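Local structure of aryl acylamidase (bacterium CSBL00001, 4YJ6) at residues V31-I35 / E55-K59; R151-N155 / A193-T197; N155-N159 / P404-A408; S203-V207 / A250-L256; G219-Y223 / T436-H441. The protein probably hydrolyses the amide bond of anilide-type substrates to a carboxylate and an aromatic amine, as an aryl acylamidase of the amidase signature family. All blocks are in the same frame, centred on the assembly; numbering follows the deposited sequence.

In the fold
From the N terminus, contact 1 closes first, pairing helix 27-45 with helix 53-69 beside strand 126-131 before any other contact opens. Contacts 2 and 3 start together at 151-159 and share Asn-155. The first closes soon after, at the end of helix 190-195; the second waits for the loop 404-408. Contact 4 joins 203-207 to 250-256 entirely within the span of contact 3. Contact 5 opens at 219-223, inside contact 4, and closes only at 436-441, so it crosses contacts 3 and 4. Contacts 4 and 5 touch through Ile-204, Gly-440, Tyr-221 and Tyr-223, around strands of the eight-stranded sheet; contact 1 stands apart at the small three-stranded sheet.

Contact 1: residues V31-I35 / E55-K59; sequences VESTI and EAREK
Val-31 and Arg-57 mark the closest backbone approach of two nearly antiparallel helices, the axes of 31-35 and 55-59 passing 10.6 Å apart at 157°. Between them Val-31 CG1 rests on Ala-56 CB at 4.0 Å, and the same methyl also reaches the CG methylene of Arg-57. Farther out, toward the surface, the contact turns ionic. Glu-32 bends at chi2 (-63°), which brings its carboxylate round to lie across the extended Arg-57 chain. The Arg-57 guanidinium meets it side-on and nearly coplanar: its NE donates to Glu-32 OE2 at 2.9 Å, while its NH2 donates to Glu-32 OE1 at 3.1 Å, using the syn lone pair of that oxygen. Over one face of the guanidinium sits Ile-35 CD1, 3.7 Å from Arg-57 NH2. Arg-57 NH1 has a second anionic mate in Asp-54, a turn earlier in its own helix. A leucine in place of Arg-57 would probably leave the Glu-32 carboxylate without its two-pronged partner and the end of Ile-35 without the flat group it lies against. Val-31 and Ile-35 also lean on Leu-126 and Leu-128 of strand 126-131. This is alpha/beta packing: an antiparallel helix pair lying on a small mixed sheet, apolar toward the strand and with a salt bridge on its outer side.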
# COMPACT_ATOMS: atom_id res chain seq x y z
N VAL A 31 3.39 -23.11 6.22
CA VAL A 31 2.57 -23.04 4.99
C VAL A 31 1.20 -23.68 5.22
O VAL A 31 0.17 -23.09 4.88
CB VAL A 31 3.28 -23.71 3.83
CG1 VAL A 31 2.36 -23.91 2.64
CG2 VAL A 31 4.54 -22.88 3.47
N GLU A 32 1.15 -24.89 5.79
CA GLU A 32 -0.16 -25.56 5.92
C GLU A 32 -1.07 -24.81 6.88
O GLU A 32 -2.27 -24.70 6.66
CB GLU A 32 0.01 -27.02 6.39
CG GLU A 32 0.86 -27.88 5.48
CD GLU A 32 0.30 -28.06 4.05
OE1 GLU A 32 -0.90 -27.77 3.79
OE2 GLU A 32 1.09 -28.53 3.19
N SER A 33 -0.50 -24.26 7.95
CA SER A 33 -1.29 -23.51 8.92
C SER A 33 -1.77 -22.18 8.34
O SER A 33 -2.85 -21.71 8.70
CB SER A 33 -0.47 -23.25 10.18
OG SER A 33 -0.17 -24.46 10.85
N THR A 34 -0.98 -21.59 7.46
CA THR A 34 -1.40 -20.33 6.82
C THR A 34 -2.52 -20.64 5.83
O THR A 34 -3.49 -19.91 5.70
CB THR A 34 -0.23 -19.63 6.10
OG1 THR A 34 0.77 -19.30 7.06
CG2 THR A 34 -0.70 -18.30 5.44
N ILE A 35 -2.38 -21.77 5.13
CA ILE A 35 -3.40 -22.19 4.18
C ILE A 35 -4.71 -22.40 4.94
O ILE A 35 -5.77 -21.99 4.49
CB ILE A 35 -2.96 -23.48 3.45
CG1 ILE A 35 -1.89 -23.14 2.41
CG2 ILE A 35 -4.15 -24.18 2.75
CD1 ILE A 35 -1.15 -24.40 1.79
N GLU A 55 3.33 -24.37 -4.83
CA GLU A 55 4.63 -23.75 -4.97
C GLU A 55 5.21 -23.46 -3.60
O GLU A 55 6.41 -23.66 -3.36
CB GLU A 55 4.54 -22.44 -5.76
CG GLU A 55 5.92 -21.90 -6.07
CD GLU A 55 5.90 -20.60 -6.83
OE1 GLU A 55 5.56 -20.64 -8.04
OE2 GLU A 55 6.20 -19.55 -6.22
N ALA A 56 4.36 -22.91 -2.73
CA ALA A 56 4.78 -22.62 -1.39
C ALA A 56 5.21 -23.89 -0.68
O ALA A 56 6.20 -23.85 0.06
CB ALA A 56 3.69 -21.93 -0.62
N ARG A 57 4.49 -25.00 -0.89
CA ARG A 57 4.88 -26.29 -0.26
C ARG A 57 6.24 -26.77 -0.75
O ARG A 57 7.06 -27.28 0.05
CB ARG A 57 3.83 -27.38 -0.54
CG ARG A 57 2.49 -27.10 0.13
CD ARG A 57 1.42 -28.08 -0.34
NE ARG A 57 0.23 -28.03 0.51
CZ ARG A 57 -1.01 -27.89 0.07
NH1 ARG A 57 -1.26 -27.76 -1.23
NH2 ARG A 57 -2.00 -27.85 0.94
N GLU A 58 6.49 -26.60 -2.05
CA GLU A 58 7.78 -26.97 -2.64
C GLU A 58 8.89 -26.14 -2.06
O GLU A 58 9.93 -26.66 -1.66
CB GLU A 58 7.75 -26.75 -4.16
CG GLU A 58 6.73 -27.64 -4.85
CD GLU A 58 6.59 -27.29 -6.31
OE1 GLU A 58 7.51 -27.68 -7.10
OE2 GLU A 58 5.59 -26.60 -6.66
N LYS A 59 8.65 -24.83 -1.96
CA LYS A 59 9.67 -23.94 -1.41
C LYS A 59 9.88 -24.28 0.05
O LYS A 59 11.01 -24.25 0.52
CB LYS A 59 9.26 -22.48 -1.52
CG LYS A 59 9.15 -21.94 -2.96
CD LYS A 59 10.48 -21.90 -3.64
CE LYS A 59 10.35 -21.22 -5.02
NZ LYS A 59 11.62 -20.54 -5.35

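Contact 2: residues R151-N155 / A193-T197; sequences RNPFN and AWTNT
Asn-152 and Phe-154 meet the end of helix 190-195, where Asn-196 takes positive phi and closes the helix in a Schellman motif. On the other side the chain makes a type I turn from Asn-152 to Asn-155, with an Asx turn built into it. The Asn-152 side chain ties the two together. Its CB only sets direction: CG stands opposite the backbone N (chi1 -160°), carrying the amide over to the helix end. Asn-152 OD1 turns back to its own segment and accepts from Phe-154 N at 2.9 Å, the bond that makes the Asx turn. ND2 goes forward and donates almost straight (174°) to Trp-194 O at 2.9 Å; the acceptor lies in the amide plane of Asn-152, although the donor stands above the carbonyl plane of Trp-194. The same nitrogen also donates to Asn-159 O, so both branches of this buried amide are engaged and its rotation is probably fixed. Thr-195 CG2 packs beside Asn-152 ND2 at 4.0 Å, its hydroxyl being turned back to Pro-191 O in its own helix, and Pro-153 CD lies close to the same methyl. Outside the pair, Phe-154 is backed by Ile-489 and Pro-490, and the Asn-196 amide bonds to Trp-483 O. The Phe-154 ring comes in obliquely, CE2 3.4 Å from Thr-195 O and CZ 3.5 Å from Asn-196 CB.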
# COMPACT_ATOMS: atom_id res chain seq x y z
N ARG A 151 -13.38 -7.05 1.59
CA ARG A 151 -14.11 -6.52 2.74
C ARG A 151 -13.25 -6.28 3.98
O ARG A 151 -12.21 -6.90 4.16
CB ARG A 151 -15.28 -7.48 3.07
CG ARG A 151 -16.16 -7.73 1.85
CD ARG A 151 -17.41 -8.59 2.19
NE ARG A 151 -18.20 -8.85 0.98
CZ ARG A 151 -18.00 -9.86 0.13
NH1 ARG A 151 -17.05 -10.75 0.34
NH2 ARG A 151 -18.77 -9.98 -0.95
N ASN A 152 -13.71 -5.36 4.82
CA ASN A 152 -12.95 -4.89 5.95
C ASN A 152 -13.09 -5.84 7.14
O ASN A 152 -14.22 -6.06 7.60
CB ASN A 152 -13.48 -3.50 6.36
CG ASN A 152 -12.50 -2.74 7.18
OD1 ASN A 152 -11.98 -3.26 8.17
ND2 ASN A 152 -12.17 -1.51 6.74
N PRO A 153 -11.96 -6.40 7.66
CA PRO A 153 -12.07 -7.31 8.82
C PRO A 153 -12.71 -6.65 10.03
O PRO A 153 -13.15 -7.35 10.93
CB PRO A 153 -10.61 -7.68 9.14
CG PRO A 153 -9.88 -7.48 7.80
CD PRO A 153 -10.56 -6.27 7.20
N PHE A 154 -12.73 -5.32 10.08
CA PHE A 154 -13.38 -4.65 11.23
C PHE A 154 -14.90 -4.60 11.11
O PHE A 154 -15.60 -4.37 12.10
CB PHE A 154 -12.80 -3.24 11.41
CG PHE A 154 -11.52 -3.24 12.16
CD1 PHE A 154 -11.47 -2.94 13.50
CD2 PHE A 154 -10.36 -3.64 11.51
CE1 PHE A 154 -10.28 -3.00 14.19
CE2 PHE A 154 -9.18 -3.72 12.18
CZ PHE A 154 -9.12 -3.41 13.51
N ASN A 155 -15.41 -4.77 9.89
CA ASN A 155 -16.84 -4.85 9.63
C ASN A 155 -17.02 -5.18 8.16
O ASN A 155 -16.78 -4.35 7.27
CB ASN A 155 -17.55 -3.53 10.00
CG ASN A 155 -19.05 -3.61 9.80
OD1 ASN A 155 -19.54 -4.40 9.00
ND2 ASN A 155 -19.80 -2.79 10.54
N ALA A 193 -4.81 2.52 6.45
CA ALA A 193 -5.56 3.49 7.28
C ALA A 193 -6.94 2.91 7.62
O ALA A 193 -7.40 3.01 8.76
CB ALA A 193 -5.72 4.81 6.52
N TRP A 194 -7.62 2.36 6.63
CA TRP A 194 -8.96 1.82 6.91
C TRP A 194 -8.98 0.47 7.64
O TRP A 194 -10.06 0.00 7.97
CB TRP A 194 -9.75 1.66 5.60
CG TRP A 194 -10.36 2.94 5.09
CD1 TRP A 194 -10.25 4.20 5.63
CD2 TRP A 194 -11.19 3.08 3.92
NE1 TRP A 194 -10.96 5.10 4.87
CE2 TRP A 194 -11.55 4.45 3.83
CE3 TRP A 194 -11.68 2.18 2.96
CZ2 TRP A 194 -12.35 4.95 2.80
CZ3 TRP A 194 -12.49 2.68 1.93
CH2 TRP A 194 -12.80 4.06 1.86
N THR A 195 -7.83 -0.17 7.85
CA THR A 195 -7.80 -1.52 8.47
C THR A 195 -6.90 -1.62 9.70
O THR A 195 -6.59 -2.73 10.15
CB THR A 195 -7.35 -2.61 7.46
OG1 THR A 195 -6.05 -2.28 6.98
CG2 THR A 195 -8.33 -2.70 6.31
N ASN A 196 -6.50 -0.49 10.28
CA ASN A 196 -5.71 -0.53 11.52
C ASN A 196 -4.38 -1.23 11.28
O ASN A 196 -3.88 -1.89 12.17
CB ASN A 196 -6.48 -1.26 12.67
CG ASN A 196 -5.93 -0.95 14.04
OD1 ASN A 196 -5.92 0.21 14.44
ND2 ASN A 196 -5.51 -1.97 14.77
N THR A 197 -3.83 -1.10 10.08
CA THR A 197 -2.50 -1.65 9.83
C THR A 197 -1.50 -0.56 9.46
O THR A 197 -1.88 0.59 9.22
CB THR A 197 -2.56 -2.74 8.76
OG1 THR A 197 -3.27 -2.26 7.61
CG2 THR A 197 -3.30 -3.99 9.33

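Contact 3: residues N155-N159 / P404-A408; sequences NLDFN and PVRNA
Phe-158 and Arg-406 face each other as a single isolated bridge, a non-hydrogen-bonded antiparallel pair with CA atoms 4.1 Å apart. The backbone bonds lie on its two flanks: Asn-159 N donates to Val-405 O at 2.8 Å, close to the line of that carbonyl, and Asn-407 N donates to Asp-157 O at 3.0 Å. A water donates to Asp-157 O and also to Asn-407 O, bridging the segments beside the second bond. Amide chemistry comes next. Asn-407 OD1 receives Asn-159 ND2 at 2.9 Å, the two amides standing 69° apart, while Asn-407 ND2 gives a weak bond to Phe-158 O at 3.1 Å. With an alanine here instead of Asn-407, Asn-159 ND2 would probably lose this acceptor and Phe-158 O its side-chain donor. The third kind is charge and ring packing. Arg-406 CG lies off-centre over the Phe-158 ring, 4.3 Å from its centroid, and the chain then bends at chi3 (94°), so that one guanidinium face comes against the ring rim. The Asp-157 side chain lies beside it, pointing the same way, and its OD2 forms a long salt bridge with Arg-406 NH2 at 3.6 Å. Two loops without regular structure, 245 residues apart, are thus joined chiefly by backbone and amide bonds, with the ionic pair an outer and probably weaker addition.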
# COMPACT_ATOMS: atom_id res chain seq x y z
N ASN A 155 -15.41 -4.77 9.89
CA ASN A 155 -16.84 -4.85 9.63
C ASN A 155 -17.02 -5.18 8.16
O ASN A 155 -16.78 -4.35 7.27
CB ASN A 155 -17.55 -3.53 10.00
CG ASN A 155 -19.05 -3.61 9.80
OD1 ASN A 155 -19.54 -4.40 9.00
ND2 ASN A 155 -19.80 -2.79 10.54
N LEU A 156 -17.40 -6.43 7.86
CA LEU A 156 -17.44 -6.88 6.47
C LEU A 156 -18.45 -6.14 5.58
O LEU A 156 -18.43 -6.30 4.39
CB LEU A 156 -17.65 -8.41 6.38
CG LEU A 156 -16.39 -9.26 6.62
CD1 LEU A 156 -15.80 -8.99 7.99
CD2 LEU A 156 -16.78 -10.72 6.51
N ASP A 157 -19.33 -5.34 6.15
CA ASP A 157 -20.24 -4.52 5.33
C ASP A 157 -19.47 -3.38 4.66
O ASP A 157 -19.99 -2.75 3.75
CB ASP A 157 -21.36 -3.91 6.20
CG ASP A 157 -22.37 -4.96 6.69
OD1 ASP A 157 -22.49 -6.03 6.06
OD2 ASP A 157 -23.05 -4.69 7.71
N PHE A 158 -18.25 -3.14 5.13
CA PHE A 158 -17.42 -2.03 4.64
C PHE A 158 -16.25 -2.54 3.83
O PHE A 158 -15.86 -3.70 3.94
CB PHE A 158 -16.92 -1.20 5.82
CG PHE A 158 -18.03 -0.41 6.49
CD1 PHE A 158 -18.84 -1.00 7.43
CD2 PHE A 158 -18.28 0.89 6.11
CE1 PHE A 158 -19.88 -0.28 8.03
CE2 PHE A 158 -19.31 1.62 6.71
CZ PHE A 158 -20.11 1.03 7.66
N ASN A 159 -15.70 -1.67 3.00
CA ASN A 159 -14.60 -2.03 2.11
C ASN A 159 -13.27 -1.90 2.84
O ASN A 159 -13.14 -1.11 3.79
CB ASN A 159 -14.65 -1.10 0.90
CG ASN A 159 -13.82 -1.60 -0.26
OD1 ASN A 159 -12.72 -1.12 -0.51
ND2 ASN A 159 -14.38 -2.54 -1.00
N PRO A 404 -14.15 4.40 6.12
CA PRO A 404 -14.50 3.37 5.16
C PRO A 404 -15.94 3.50 4.64
O PRO A 404 -16.83 3.94 5.39
CB PRO A 404 -14.34 2.07 5.97
CG PRO A 404 -13.25 2.36 6.92
CD PRO A 404 -13.51 3.83 7.33
N VAL A 405 -16.12 3.14 3.38
CA VAL A 405 -17.41 3.12 2.73
C VAL A 405 -17.98 1.70 2.68
O VAL A 405 -17.25 0.70 2.75
CB VAL A 405 -17.34 3.69 1.30
CG1 VAL A 405 -16.80 5.13 1.33
CG2 VAL A 405 -16.48 2.79 0.37
N ARG A 406 -19.30 1.62 2.59
CA ARG A 406 -19.97 0.34 2.40
C ARG A 406 -19.65 -0.27 1.05
O ARG A 406 -19.52 0.43 0.05
CB ARG A 406 -21.49 0.51 2.56
CG ARG A 406 -21.85 1.11 3.92
CD ARG A 406 -23.36 1.09 4.24
NE ARG A 406 -23.69 -0.10 5.01
CZ ARG A 406 -23.74 -0.17 6.34
NH1 ARG A 406 -23.55 0.90 7.09
NH2 ARG A 406 -24.02 -1.33 6.91
N ASN A 407 -19.50 -1.60 1.00
CA ASN A 407 -19.34 -2.26 -0.28
C ASN A 407 -20.58 -2.10 -1.15
O ASN A 407 -21.70 -2.23 -0.65
CB ASN A 407 -19.08 -3.74 -0.06
CG ASN A 407 -17.83 -3.97 0.76
OD1 ASN A 407 -16.75 -3.49 0.40
ND2 ASN A 407 -17.97 -4.68 1.88
N ALA A 408 -20.36 -1.75 -2.41
CA ALA A 408 -21.40 -1.82 -3.44
C ALA A 408 -21.65 -3.28 -3.83
O ALA A 408 -20.94 -4.17 -3.39
CB ALA A 408 -20.98 -1.02 -4.69
O HOH W 1 -22.31 -3.46 2.25

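Contact 4: residues S203-V207 / A250-L256; sequences SIGRV and ASLRVKL
Arg-206 lies with its guanidinium sandwiched between two leucines of 250-256, just beyond a type II beta turn that runs from Ser-203 to Arg-206 with Gly-205 at its third position. The turn belongs to the loop after strand 198-201; the other segment belongs to the loop after helix 231-241. The Arg-206 chain leaves away from its partner, then folds back through bends at chi2 (66°) and chi3 (68°), which place the flat group between the leucines. Leu-256 comes in at about a right angle, its CD1 over the centre of one face and 3.5 Å from Arg-206 CZ. Against the opposite face Leu-252 CD1 sits nearer the rim, 3.6 Å from Arg-206 NH1, and Val-254 CG2 approaches that same nitrogen obliquely. Arg-206 NE forms a salt bridge with Asp-467, which also takes a hydrogen bond from Ser-203 and so connects the charge to the start of the turn. A buried guanidinium is thereby covered by methyls on both faces, with its charge paired by Asp-467. Nearer the turn the backbones come close, with Leu-252 N donating to Gly-205 O at 3.0 Å and Gly-205 CA lying 3.2 Å from Ala-250 O. A beta carbon on Gly-205 would run into Ala-250 O and Leu-252 CG, and at these backbone angles it would also press on the carbonyl oxygen of Ile-204. Ile-204 CG1 touches Ala-250 CB at 3.8 Å. In the guanidinium plane, a water accepts from Arg-206 NH1 at 2.9 Å and donates to Val-254 O at 2.7 Å.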
# COMPACT_ATOMS: atom_id res chain seq x y z
N SER A 203 10.75 6.28 0.26
CA SER A 203 11.22 7.37 -0.60
C SER A 203 11.31 6.89 -2.03
O SER A 203 11.69 5.74 -2.26
CB SER A 203 12.64 7.78 -0.16
OG SER A 203 12.62 8.32 1.15
N ILE A 204 11.10 7.78 -3.01
CA ILE A 204 11.34 7.36 -4.38
C ILE A 204 12.81 6.89 -4.52
O ILE A 204 13.76 7.52 -4.03
CB ILE A 204 10.92 8.47 -5.42
CG1 ILE A 204 11.11 7.96 -6.87
CG2 ILE A 204 11.76 9.77 -5.21
CD1 ILE A 204 10.16 6.73 -7.27
N GLY A 205 13.00 5.77 -5.23
CA GLY A 205 14.33 5.19 -5.42
C GLY A 205 14.81 4.27 -4.32
O GLY A 205 15.85 3.64 -4.48
N ARG A 206 14.11 4.23 -3.19
CA ARG A 206 14.52 3.39 -2.06
C ARG A 206 14.30 1.91 -2.35
O ARG A 206 15.18 1.09 -2.11
CB ARG A 206 13.73 3.82 -0.80
CG ARG A 206 14.13 3.06 0.48
CD ARG A 206 15.57 3.39 0.89
NE ARG A 206 15.64 4.77 1.34
CZ ARG A 206 16.72 5.56 1.24
NH1 ARG A 206 17.84 5.14 0.69
NH2 ARG A 206 16.66 6.80 1.74
N VAL A 207 13.12 1.56 -2.86
CA VAL A 207 12.82 0.18 -3.30
C VAL A 207 12.69 0.20 -4.83
O VAL A 207 12.00 1.06 -5.39
CB VAL A 207 11.47 -0.28 -2.68
CG1 VAL A 207 11.03 -1.69 -3.18
CG2 VAL A 207 11.56 -0.26 -1.17
N ALA A 250 15.33 5.84 -10.92
CA ALA A 250 15.39 6.65 -9.72
C ALA A 250 16.21 6.00 -8.61
O ALA A 250 16.32 6.57 -7.53
CB ALA A 250 13.96 6.89 -9.21
N SER A 251 16.76 4.82 -8.86
CA SER A 251 17.31 4.01 -7.77
C SER A 251 18.42 4.72 -7.01
O SER A 251 19.34 5.30 -7.62
CB SER A 251 17.90 2.69 -8.34
OG SER A 251 18.27 1.86 -7.26
N LEU A 252 18.38 4.60 -5.68
CA LEU A 252 19.41 5.15 -4.81
C LEU A 252 20.46 4.10 -4.47
O LEU A 252 20.13 2.99 -4.09
CB LEU A 252 18.75 5.58 -3.48
CG LEU A 252 17.61 6.56 -3.69
CD1 LEU A 252 16.90 6.81 -2.34
CD2 LEU A 252 18.07 7.90 -4.26
N ARG A 253 21.74 4.45 -4.60
CA ARG A 253 22.77 3.47 -4.32
C ARG A 253 23.20 3.62 -2.86
O ARG A 253 24.31 4.08 -2.56
CB ARG A 253 23.93 3.62 -5.29
CG ARG A 253 24.77 2.34 -5.26
CD ARG A 253 26.06 2.64 -5.73
NE ARG A 253 26.16 2.42 -7.14
CZ ARG A 253 26.60 1.30 -7.73
NH1 ARG A 253 26.91 0.24 -7.03
NH2 ARG A 253 26.69 1.24 -9.05
N VAL A 254 22.29 3.30 -1.95
CA VAL A 254 22.59 3.40 -0.53
C VAL A 254 21.99 2.21 0.20
O VAL A 254 20.98 1.66 -0.23
CB VAL A 254 22.25 4.81 0.14
CG1 VAL A 254 21.93 5.93 -0.86
CG2 VAL A 254 21.32 4.74 1.35
N LYS A 255 22.67 1.82 1.28
CA LYS A 255 22.25 0.70 2.10
C LYS A 255 21.93 1.23 3.49
O LYS A 255 22.73 1.99 4.07
CB LYS A 255 23.36 -0.34 2.21
CG LYS A 255 23.80 -0.84 0.86
CD LYS A 255 24.88 -1.91 0.98
CE LYS A 255 25.23 -2.46 -0.39
NZ LYS A 255 26.26 -3.54 -0.27
N LEU A 256 20.76 0.85 3.99
CA LEU A 256 20.30 1.31 5.33
C LEU A 256 19.95 0.11 6.19
O LEU A 256 19.68 -0.98 5.68
CB LEU A 256 19.03 2.14 5.19
CG LEU A 256 19.14 3.42 4.38
CD1 LEU A 256 17.75 4.07 4.25
CD2 LEU A 256 20.14 4.38 5.05
O HOH W 2 16.17 1.04 -5.84
O HOH W 3 18.45 2.64 -0.61
O HOH W 4 17.83 1.84 -3.15

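Contact 5: residues G219-Y223 / T436-H441; sequences GPYLY and TNFSGH
Tyr-221 and Asn-437 bring the two backbones to 4.7 Å between CA atoms, an extended segment leading into strand 223-228 running against the last turn of helix 434-439. The helix stops at Ser-439 with a glycine in the C' position: Gly-440, the first residue beyond it, takes positive phi. Tyr-221 and Asn-437 grip each other both ways: Tyr-221 N donates to Asn-437 O at 2.9 Å, and Asn-437 ND2 returns a nearly straight bond (170°) to Tyr-221 O at 3.0 Å, the acceptor lying in the plane of the amide. The same ND2 also bonds to Asp-183 OD1, which probably fixes which way the amide is turned. About 6 Å from this side chain lies a phosphate ion, probably from the crystallisation liquor. Pro-220 CB packs on Asn-437 CB at 3.9 Å, backed by Trp-322 and Met-325. The Tyr-221 ring comes obliquely against the glycine, its CD2 3.3 Å from Gly-440 CA; a side chain at Gly-440 would collide with CE2 of that ring. Beyond the contact, Tyr-221 makes a cation-pi pair with Arg-378 and its hydroxyl bonds to Arg-464. Tyr-223 arrives edge-on, with Asn-437 ND2 near its CE2 and Thr-436 O in the plane of the ring. Tyr-223 OH donates to Thr-436 O at 2.8 Å, while Gly-440 N reaches the same oxygen, also at 2.8 Å, from the opposite face of the carbonyl plane.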
# COMPACT_ATOMS: atom_id res chain seq x y z
N GLY A 219 3.73 9.16 -15.45
CA GLY A 219 2.87 9.01 -14.29
C GLY A 219 3.48 9.60 -13.02
O GLY A 219 4.59 10.15 -13.01
N PRO A 220 2.74 9.53 -11.91
CA PRO A 220 3.29 9.92 -10.61
C PRO A 220 4.37 8.93 -10.16
O PRO A 220 4.60 7.89 -10.80
CB PRO A 220 2.10 9.80 -9.65
CG PRO A 220 0.93 9.39 -10.48
CD PRO A 220 1.42 8.90 -11.80
N TYR A 221 5.03 9.24 -9.06
CA TYR A 221 5.95 8.26 -8.50
C TYR A 221 5.17 7.00 -8.08
O TYR A 221 4.12 7.10 -7.43
CB TYR A 221 6.65 8.85 -7.28
CG TYR A 221 7.65 9.95 -7.53
CD1 TYR A 221 8.70 9.77 -8.43
CD2 TYR A 221 7.58 11.16 -6.84
CE1 TYR A 221 9.65 10.77 -8.62
CE2 TYR A 221 8.54 12.15 -7.02
CZ TYR A 221 9.57 11.94 -7.91
OH TYR A 221 10.54 12.90 -8.09
N LEU A 222 5.73 5.82 -8.36
CA LEU A 222 5.11 4.54 -8.02
C LEU A 222 6.04 3.81 -7.07
O LEU A 222 7.27 3.81 -7.27
CB LEU A 222 4.94 3.66 -9.26
CG LEU A 222 4.23 4.34 -10.44
CD1 LEU A 222 4.13 3.35 -11.66
CD2 LEU A 222 2.82 4.78 -10.02
N TYR A 223 5.46 3.15 -6.08
CA TYR A 223 6.23 2.48 -5.05
C TYR A 223 5.71 1.09 -4.75
O TYR A 223 4.49 0.84 -4.81
CB TYR A 223 6.05 3.24 -3.73
CG TYR A 223 6.25 4.74 -3.80
CD1 TYR A 223 7.55 5.28 -3.75
CD2 TYR A 223 5.16 5.61 -3.86
CE1 TYR A 223 7.76 6.67 -3.77
CE2 TYR A 223 5.38 7.02 -3.89
CZ TYR A 223 6.67 7.51 -3.85
OH TYR A 223 6.90 8.87 -3.84
N THR A 436 2.28 12.65 -1.93
CA THR A 436 3.67 12.15 -1.94
C THR A 436 3.96 11.32 -3.19
O THR A 436 5.12 11.04 -3.49
CB THR A 436 4.01 11.29 -0.71
OG1 THR A 436 3.22 10.10 -0.74
CG2 THR A 436 3.70 12.07 0.58
N ASN A 437 2.94 10.92 -3.93
CA ASN A 437 3.20 10.38 -5.27
C ASN A 437 3.57 11.51 -6.23
O ASN A 437 4.26 11.30 -7.20
CB ASN A 437 1.99 9.59 -5.80
CG ASN A 437 1.62 8.46 -4.87
OD1 ASN A 437 0.76 8.64 -4.01
ND2 ASN A 437 2.27 7.31 -5.02
N PHE A 438 3.09 12.73 -5.96
CA PHE A 438 3.64 13.88 -6.69
C PHE A 438 5.05 14.22 -6.23
O PHE A 438 5.92 14.53 -7.05
CB PHE A 438 2.80 15.14 -6.44
CG PHE A 438 1.46 15.13 -7.12
CD1 PHE A 438 1.21 14.33 -8.22
CD2 PHE A 438 0.47 16.00 -6.68
CE1 PHE A 438 -0.06 14.37 -8.87
CE2 PHE A 438 -0.77 16.06 -7.32
CZ PHE A 438 -1.03 15.26 -8.40
N SER A 439 5.30 14.15 -4.91
CA SER A 439 6.51 14.77 -4.37
C SER A 439 7.70 13.88 -4.05
O SER A 439 8.83 14.39 -4.03
CB SER A 439 6.15 15.59 -3.11
OG SER A 439 5.91 14.72 -2.00
N GLY A 440 7.45 12.58 -3.81
CA GLY A 440 8.53 11.61 -3.69
C GLY A 440 8.96 11.35 -2.25
O GLY A 440 9.81 10.51 -2.01
N HIS A 441 8.37 12.05 -1.30
CA HIS A 441 8.73 11.91 0.12
C HIS A 441 8.27 10.59 0.68
O HIS A 441 7.21 10.13 0.31
CB HIS A 441 8.03 13.03 0.91
CG HIS A 441 8.53 14.39 0.55
ND1 HIS A 441 8.21 15.01 -0.64
CD2 HIS A 441 9.37 15.22 1.21
CE1 HIS A 441 8.84 16.17 -0.69
NE2 HIS A 441 9.56 16.32 0.41